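Local coordinates for protein dehydroquinate synthase (Thermus thermophilus, PDB 1UJN) that probably catalyses the metal- and NAD-dependent conversion of 3-deoxy-D-arabino-heptulosonate 7-phosphate to 3-dehydroquinate, the second step of chorismate biosynthesis, at residues 168-180 and 245-257. Sequence-based numbering, arbitrary orientation.
Sequences KEGLVEAFKHGLI and LPHGMAVAYGLLY
Glu-169 reaches the N-terminal turn of the helix that starts at His-247: its OE2 accepts the backbone N-H of Gly-248 (N to OE2 3.0 Å) in a bent bond, on the anti side and 25° out of the carboxylate plane. CB of Pro-246, the N-cap residue, lies 3.4 Å from Glu-169 OE1, packing against the same carboxylate. Were Glu-169 shortened to an alanine, the Gly-248 N-H would probably lose this acceptor and Pro-246 CB its neighbour. Gly-248 permits the close approach, its CA 4.4 Å from that of Glu-169; a side chain there would collide with Glu-169 CB. One turn on, Val-172 is a knob among Gly-248, Val-251, Ala-252 and Leu-255. With CG1 anti to the backbone N (chi1 170°), that methyl meets Val-251 CG1 at 3.8 Å. Leu-255 returns the packing as a knob among Val-172, Phe-175, Lys-176 and Leu-179, its CD1 3.9 Å from Phe-175 CD2. Beside this apolar seam, a water donates to Glu-173 OE1 (2.6 Å) and also lies by His-247 NE2, too close for an ordinary hydrogen bond, which leaves its identity doubtful. Lys-176 NZ forms a salt bridge with Glu-173 OE2 from above the carboxylate plane (3.1 Å) and also bonds Leu-227 O, while Glu-238 OE1 is hydrogen-bonded to His-247 ND1; these second-shell bonds are likely to limit how the carboxylate and the imidazole turn. The axes of segments 168-180 and 247-257 come within 8.2 Å at 39°, a knobs-into-holes pair in the C-terminal helical part of dehydroquinate synthase, bringing together Glu-173 and His-247, which with His-231 probably form its zinc site.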
loop_
_atom_site.group_PDB
_atom_site.type_symbol
_atom_site.label_atom_id
_atom_site.label_comp_id
_atom_site.label_asym_id
_atom_site.label_seq_id
_atom_site.Cartn_x
_atom_site.Cartn_y
_atom_site.Cartn_z
ATOM N N LYS A 168 1.057 25.686 18.906
ATOM C CA LYS A 168 -0.243 25.633 19.569
ATOM C C LYS A 168 -1.254 24.743 18.860
ATOM O O LYS A 168 -2.109 24.137 19.506
ATOM C CB LYS A 168 -0.809 27.045 19.726
ATOM C CG LYS A 168 0.030 27.923 20.638
ATOM C CD LYS A 168 -0.695 29.230 20.975
ATOM C CE LYS A 168 0.058 30.015 22.042
ATOM N NZ LYS A 168 -0.631 31.291 22.374
ATOM N N GLU A 169 -1.170 24.663 17.536
ATOM C CA GLU A 169 -2.096 23.810 16.787
ATOM C C GLU A 169 -2.076 22.396 17.342
ATOM O O GLU A 169 -3.121 21.764 17.495
ATOM C CB GLU A 169 -1.709 23.737 15.318
ATOM C CG GLU A 169 -2.179 24.876 14.482
ATOM C CD GLU A 169 -1.983 24.581 13.013
ATOM O OE1 GLU A 169 -1.173 25.282 12.373
ATOM O OE2 GLU A 169 -2.629 23.634 12.506
ATOM N N GLY A 170 -0.875 21.899 17.626
ATOM C CA GLY A 170 -0.738 20.559 18.167
ATOM C C GLY A 170 -1.337 20.423 19.553
ATOM O O GLY A 170 -1.869 19.367 19.913
ATOM N N LEU A 171 -1.261 21.485 20.346
ATOM C CA LEU A 171 -1.813 21.426 21.689
ATOM C C LEU A 171 -3.335 21.311 21.642
ATOM O O LEU A 171 -3.949 20.836 22.590
ATOM C CB LEU A 171 -1.390 22.655 22.499
ATOM C CG LEU A 171 0.129 22.832 22.621
ATOM C CD1 LEU A 171 0.442 23.825 23.728
ATOM C CD2 LEU A 171 0.787 21.498 22.918
ATOM N N VAL A 172 -3.938 21.746 20.537
ATOM C CA VAL A 172 -5.389 21.659 20.385
ATOM C C VAL A 172 -5.794 20.191 20.302
ATOM O O VAL A 172 -6.784 19.772 20.905
ATOM C CB VAL A 172 -5.875 22.382 19.104
ATOM C CG1 VAL A 172 -7.352 22.066 18.847
ATOM C CG2 VAL A 172 -5.680 23.882 19.255
ATOM N N GLU A 173 -5.017 19.413 19.556
ATOM C CA GLU A 173 -5.281 17.993 19.391
ATOM C C GLU A 173 -5.163 17.275 20.737
ATOM O O GLU A 173 -5.916 16.342 21.021
ATOM C CB GLU A 173 -4.289 17.391 18.396
ATOM C CG GLU A 173 -4.904 16.396 17.421
ATOM C CD GLU A 173 -5.855 17.054 16.430
ATOM O OE1 GLU A 173 -5.415 17.397 15.312
ATOM O OE2 GLU A 173 -7.041 17.234 16.770
ATOM N N ALA A 174 -4.210 17.710 21.558
ATOM C CA ALA A 174 -4.007 17.116 22.877
ATOM C C ALA A 174 -5.237 17.433 23.732
ATOM O O ALA A 174 -5.745 16.583 24.469
ATOM C CB ALA A 174 -2.750 17.693 23.523
ATOM N N PHE A 175 -5.701 18.671 23.618
ATOM C CA PHE A 175 -6.873 19.151 24.340
ATOM C C PHE A 175 -8.052 18.256 23.975
ATOM O O PHE A 175 -8.846 17.865 24.830
ATOM C CB PHE A 175 -7.167 20.594 23.923
ATOM C CG PHE A 175 -8.318 21.221 24.655
ATOM C CD1 PHE A 175 -8.094 22.032 25.764
ATOM C CD2 PHE A 175 -9.625 21.007 24.233
ATOM C CE1 PHE A 175 -9.158 22.627 26.445
ATOM C CE2 PHE A 175 -10.699 21.597 24.906
ATOM C CZ PHE A 175 -10.462 22.408 26.014
ATOM N N LYS A 176 -8.159 17.944 22.688
ATOM C CA LYS A 176 -9.226 17.086 22.186
ATOM C C LYS A 176 -9.167 15.717 22.874
ATOM O O LYS A 176 -10.200 15.175 23.288
ATOM C CB LYS A 176 -9.082 16.920 20.676
ATOM C CG LYS A 176 -10.215 16.149 20.013
ATOM C CD LYS A 176 -9.872 15.822 18.564
ATOM C CE LYS A 176 -8.711 14.834 18.491
ATOM N NZ LYS A 176 -8.419 14.422 17.089
ATOM N N HIS A 177 -7.960 15.158 22.995
ATOM C CA HIS A 177 -7.794 13.863 23.661
ATOM C C HIS A 177 -8.260 13.977 25.109
ATOM O O HIS A 177 -8.787 13.018 25.683
ATOM C CB HIS A 177 -6.327 13.416 23.659
ATOM C CG HIS A 177 -5.775 13.129 22.299
ATOM N ND1 HIS A 177 -4.429 12.938 22.065
ATOM C CD2 HIS A 177 -6.387 13.010 21.096
ATOM C CE1 HIS A 177 -4.238 12.711 20.778
ATOM N NE2 HIS A 177 -5.408 12.750 20.168
ATOM N N GLY A 178 -8.049 15.153 25.695
ATOM C CA GLY A 178 -8.459 15.387 27.069
ATOM C C GLY A 178 -9.960 15.237 27.216
ATOM O O GLY A 178 -10.447 14.598 28.156
ATOM N N LEU A 179 -10.700 15.822 26.279
ATOM C CA LEU A 179 -12.154 15.740 26.302
ATOM C C LEU A 179 -12.619 14.307 26.045
ATOM O O LEU A 179 -13.591 13.842 26.642
ATOM C CB LEU A 179 -12.750 16.671 25.244
ATOM C CG LEU A 179 -12.542 18.172 25.453
ATOM C CD1 LEU A 179 -13.109 18.933 24.266
ATOM C CD2 LEU A 179 -13.220 18.611 26.746
ATOM N N ILE A 180 -11.918 13.608 25.157
ATOM C CA ILE A 180 -12.265 12.234 24.817
ATOM C C ILE A 180 -12.023 11.260 25.974
ATOM O O ILE A 180 -12.880 10.433 26.290
ATOM C CB ILE A 180 -11.468 11.750 23.588
ATOM C CG1 ILE A 180 -11.875 12.559 22.352
ATOM C CG2 ILE A 180 -11.727 10.272 23.345
ATOM C CD1 ILE A 180 -11.074 12.229 21.109
ATOM N N LEU A 245 -7.339 27.994 6.394
ATOM C CA LEU A 245 -7.448 27.807 7.843
ATOM C C LEU A 245 -6.698 26.541 8.272
ATOM O O LEU A 245 -7.069 25.438 7.886
ATOM C CB LEU A 245 -8.926 27.701 8.248
ATOM C CG LEU A 245 -9.211 27.450 9.734
ATOM C CD1 LEU A 245 -8.819 28.669 10.558
ATOM C CD2 LEU A 245 -10.677 27.121 9.921
ATOM N N PRO A 246 -5.630 26.688 9.077
ATOM C CA PRO A 246 -4.847 25.532 9.539
ATOM C C PRO A 246 -5.720 24.483 10.236
ATOM O O PRO A 246 -6.665 24.823 10.946
ATOM C CB PRO A 246 -3.829 26.159 10.495
ATOM C CG PRO A 246 -3.662 27.553 9.957
ATOM C CD PRO A 246 -5.086 27.942 9.629
ATOM N N HIS A 247 -5.389 23.211 10.040
ATOM C CA HIS A 247 -6.153 22.117 10.629
ATOM C C HIS A 247 -6.445 22.264 12.119
ATOM O O HIS A 247 -7.591 22.105 12.548
ATOM C CB HIS A 247 -5.433 20.790 10.402
ATOM C CG HIS A 247 -6.187 19.605 10.918
ATOM N ND1 HIS A 247 -7.348 19.149 10.331
ATOM C CD2 HIS A 247 -5.958 18.795 11.979
ATOM C CE1 HIS A 247 -7.803 18.110 11.008
ATOM N NE2 HIS A 247 -6.978 17.875 12.014
ATOM N N GLY A 248 -5.412 22.552 12.904
ATOM C CA GLY A 248 -5.591 22.697 14.341
ATOM C C GLY A 248 -6.551 23.808 14.720
ATOM O O GLY A 248 -7.295 23.700 15.702
ATOM N N MET A 249 -6.540 24.887 13.944
ATOM C CA MET A 249 -7.423 26.006 14.220
ATOM C C MET A 249 -8.855 25.586 13.926
ATOM O O MET A 249 -9.774 25.905 14.682
ATOM C CB MET A 249 -7.028 27.212 13.368
ATOM C CG MET A 249 -5.609 27.704 13.630
ATOM S SD MET A 249 -5.328 28.147 15.361
ATOM C CE MET A 249 -3.692 28.932 15.269
ATOM N N ALA A 250 -9.036 24.853 12.831
ATOM C CA ALA A 250 -10.353 24.378 12.438
ATOM C C ALA A 250 -10.911 23.454 13.516
ATOM O O ALA A 250 -12.100 23.501 13.835
ATOM C CB ALA A 250 -10.268 23.642 11.112
ATOM N N VAL A 251 -10.049 22.608 14.070
ATOM C CA VAL A 251 -10.473 21.695 15.121
ATOM C C VAL A 251 -10.948 22.480 16.339
ATOM O O VAL A 251 -11.976 22.148 16.931
ATOM C CB VAL A 251 -9.329 20.756 15.546
ATOM C CG1 VAL A 251 -9.737 19.965 16.792
ATOM C CG2 VAL A 251 -8.999 19.799 14.403
ATOM N N ALA A 252 -10.206 23.521 16.708
ATOM C CA ALA A 252 -10.575 24.338 17.859
ATOM C C ALA A 252 -11.982 24.902 17.671
ATOM O O ALA A 252 -12.798 24.887 18.602
ATOM C CB ALA A 252 -9.575 25.470 18.043
ATOM N N TYR A 253 -12.256 25.400 16.467
ATOM C CA TYR A 253 -13.572 25.955 16.146
ATOM C C TYR A 253 -14.629 24.851 16.227
ATOM O O TYR A 253 -15.738 25.080 16.704
ATOM C CB TYR A 253 -13.573 26.559 14.734
ATOM C CG TYR A 253 -12.974 27.946 14.645
ATOM C CD1 TYR A 253 -11.951 28.231 13.735
ATOM C CD2 TYR A 253 -13.457 28.984 15.436
ATOM C CE1 TYR A 253 -11.433 29.522 13.616
ATOM C CE2 TYR A 253 -12.948 30.276 15.325
ATOM C CZ TYR A 253 -11.940 30.537 14.412
ATOM O OH TYR A 253 -11.461 31.822 14.285
ATOM N N GLY A 254 -14.270 23.657 15.759
ATOM C CA GLY A 254 -15.187 22.529 15.789
ATOM C C GLY A 254 -15.478 22.079 17.211
ATOM O O GLY A 254 -16.574 21.599 17.507
ATOM N N LEU A 255 -14.498 22.242 18.095
ATOM C CA LEU A 255 -14.668 21.860 19.497
ATOM C C LEU A 255 -15.697 22.750 20.179
ATOM O O LEU A 255 -16.463 22.291 21.033
ATOM C CB LEU A 255 -13.334 21.948 20.237
ATOM C CG LEU A 255 -12.298 20.912 19.797
ATOM C CD1 LEU A 255 -11.012 21.102 20.585
ATOM C CD2 LEU A 255 -12.852 19.518 20.023
ATOM N N LEU A 256 -15.711 24.028 19.810
ATOM C CA LEU A 256 -16.679 24.951 20.388
ATOM C C LEU A 256 -18.077 24.521 19.942
ATOM O O LEU A 256 -19.022 24.509 20.737
ATOM C CB LEU A 256 -16.405 26.382 19.924
ATOM C CG LEU A 256 -17.408 27.433 20.412
ATOM C CD1 LEU A 256 -17.394 27.483 21.930
ATOM C CD2 LEU A 256 -17.055 28.790 19.834
ATOM N N TYR A 257 -18.204 24.151 18.672
ATOM C CA TYR A 257 -19.492 23.725 18.139
ATOM C C TYR A 257 -19.953 22.455 18.843
ATOM O O TYR A 257 -21.117 22.339 19.233
ATOM C CB TYR A 257 -19.389 23.472 16.635
ATOM C CG TYR A 257 -20.728 23.266 15.961
ATOM C CD1 TYR A 257 -21.639 24.317 15.840
ATOM C CD2 TYR A 257 -21.084 22.025 15.445
ATOM C CE1 TYR A 257 -22.878 24.132 15.212
ATOM C CE2 TYR A 257 -22.320 21.827 14.817
ATOM C CZ TYR A 257 -23.208 22.884 14.705
ATOM O OH TYR A 257 -24.428 22.690 14.092
HETATM O O HOH W 1 -7.103 16.176 13.718
#